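Local coordinates for protein acetylxylan esterase / glucomannan deacetylase (Cellvibrio japonicus, PDB 2WAA) that removes acetyl groups from acetylated xylan and glucomannan, helping to break down plant cell wall polysaccharides, at residues E154-R159 with N312-P317. Sequence-based numbering, arbitrary orientation.
Sequences EDKNTR and NSDAHP. With ACT (acetate ion), chain C.
Lys156 reaches across to Asp314 with the end of its chain, and the pair is a compact example of how one carboxylate can divide its two oxygens between separate tasks. The salt bridge runs from Lys156 NZ to Asp314 OD2 at 2.7 Å, on the syn lone pair of that oxygen. With CG anti to the backbone N (chi1 -172°) the lysine chain runs out toward 312-317, and a bend at chi3 brings CE as well as NZ up to OD2. Glu146 makes a second salt bridge to the ammonium, which is thus shared by two acids.

The other oxygen accepts two hydrogen bonds from its own segment. Asp314 OD1 takes His316 ND1 at 2.8 Å on its syn lone pair, in the plane of the imidazole, and the backbone N of His316 at 2.9 Å on its anti lone pair, which closes an Asx turn. Two donors on one oxygen, one from the ring and one from the backbone, limit how the carboxylate can turn. Lys156 NZ also sits 3.9 Å from His316 ND1, obliquely to the ring.

At the far edge of the imidazole, His316 NE2 donates to an acetate oxygen (ACT O) at 3.2 Å and makes a weak hydrogen bond with Ser141, the inferred nucleophile. This is consistent with the Ser-His-Asp triad of an SGNH-type esterase, the acetate also being held by Gly186 and Asn236.

On the surface of the parallel-sheet domain, the contact joins the loop between strand 133-139 and helix 167-174 to the one between strand 300-302 and helix 319-337.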
# COMPACT_ATOMS: atom_id res chain seq x y z
N GLU A 154 10.37 13.05 -18.74
CA GLU A 154 11.24 12.26 -17.88
C GLU A 154 11.27 10.76 -18.25
O GLU A 154 10.28 10.24 -18.73
CB GLU A 154 10.76 12.33 -16.42
CG GLU A 154 10.98 13.61 -15.78
CD GLU A 154 10.54 13.63 -14.33
OE1 GLU A 154 10.11 12.56 -13.76
OE2 GLU A 154 10.61 14.73 -13.77
N ASP A 155 12.40 10.11 -18.01
CA ASP A 155 12.48 8.65 -18.02
C ASP A 155 11.84 8.20 -16.72
O ASP A 155 12.10 8.79 -15.67
CB ASP A 155 13.92 8.17 -18.05
CG ASP A 155 14.64 8.50 -19.36
OD1 ASP A 155 13.97 8.53 -20.43
OD2 ASP A 155 15.87 8.75 -19.31
N LYS A 156 10.95 7.22 -16.80
CA LYS A 156 10.35 6.66 -15.60
C LYS A 156 11.45 6.36 -14.57
O LYS A 156 12.53 5.82 -14.91
CB LYS A 156 9.60 5.37 -15.95
CG LYS A 156 8.78 4.77 -14.85
CD LYS A 156 8.32 3.41 -15.32
CE LYS A 156 6.92 3.27 -15.10
NZ LYS A 156 6.33 2.24 -16.00
N ASN A 157 11.19 6.69 -13.31
CA ASN A 157 12.10 6.34 -12.26
C ASN A 157 11.28 6.22 -10.96
O ASN A 157 10.08 6.43 -10.99
CB ASN A 157 13.18 7.42 -12.15
CG ASN A 157 12.63 8.75 -11.66
OD1 ASN A 157 12.56 8.97 -10.46
ND2 ASN A 157 12.28 9.65 -12.57
N THR A 158 11.91 5.84 -9.85
CA THR A 158 11.12 5.45 -8.68
C THR A 158 10.39 6.65 -8.05
O THR A 158 9.46 6.46 -7.24
CB THR A 158 11.95 4.73 -7.58
OG1 THR A 158 13.08 5.56 -7.24
CG2 THR A 158 12.45 3.39 -8.13
N ARG A 159 10.75 7.88 -8.44
CA ARG A 159 10.00 9.07 -8.01
C ARG A 159 8.57 9.11 -8.56
O ARG A 159 7.69 9.74 -7.97
CB ARG A 159 10.76 10.35 -8.42
CG ARG A 159 10.23 11.60 -7.67
CD ARG A 159 10.60 12.89 -8.44
NE ARG A 159 10.11 12.80 -9.82
CZ ARG A 159 8.84 12.89 -10.19
NH1 ARG A 159 7.90 13.10 -9.29
NH2 ARG A 159 8.49 12.76 -11.48
N ASN A 312 -0.05 9.05 -23.11
CA ASN A 312 0.95 8.71 -24.10
C ASN A 312 2.24 8.23 -23.49
O ASN A 312 2.84 7.31 -24.02
CB ASN A 312 1.21 9.89 -25.03
CG ASN A 312 0.07 10.12 -25.98
OD1 ASN A 312 -0.68 9.19 -26.29
ND2 ASN A 312 -0.10 11.37 -26.42
N SER A 313 2.63 8.81 -22.35
CA SER A 313 3.91 8.44 -21.71
C SER A 313 3.94 7.09 -20.99
O SER A 313 5.01 6.53 -20.81
CB SER A 313 4.37 9.52 -20.74
OG SER A 313 3.38 9.79 -19.75
N ASP A 314 2.79 6.59 -20.54
CA ASP A 314 2.78 5.34 -19.76
C ASP A 314 1.33 4.83 -19.70
O ASP A 314 0.41 5.61 -19.45
CB ASP A 314 3.36 5.64 -18.38
CG ASP A 314 3.76 4.39 -17.61
OD1 ASP A 314 2.86 3.57 -17.39
OD2 ASP A 314 4.96 4.22 -17.24
N ALA A 315 1.13 3.55 -19.97
CA ALA A 315 -0.22 2.96 -19.93
C ALA A 315 -0.77 2.82 -18.51
O ALA A 315 -1.96 2.59 -18.36
CB ALA A 315 -0.23 1.58 -20.60
N HIS A 316 0.07 2.95 -17.47
CA HIS A 316 -0.48 2.87 -16.11
C HIS A 316 -1.44 4.03 -15.90
O HIS A 316 -1.19 5.13 -16.40
CB HIS A 316 0.63 2.96 -15.05
CG HIS A 316 1.43 1.70 -14.90
ND1 HIS A 316 2.52 1.43 -15.69
CD2 HIS A 316 1.30 0.65 -14.05
CE1 HIS A 316 3.02 0.25 -15.35
NE2 HIS A 316 2.30 -0.25 -14.36
N PRO A 317 -2.52 3.81 -15.13
CA PRO A 317 -3.47 4.89 -14.92
C PRO A 317 -2.79 6.16 -14.37
O PRO A 317 -1.89 6.08 -13.50
CB PRO A 317 -4.46 4.29 -13.91
CG PRO A 317 -4.51 2.80 -14.30
CD PRO A 317 -3.05 2.50 -14.67
C ACT C . 1.58 -3.93 -13.36
O ACT C . 2.55 -3.44 -14.06
OXT ACT C . 1.92 -4.48 -12.29
CH3 ACT C . 0.14 -3.85 -13.77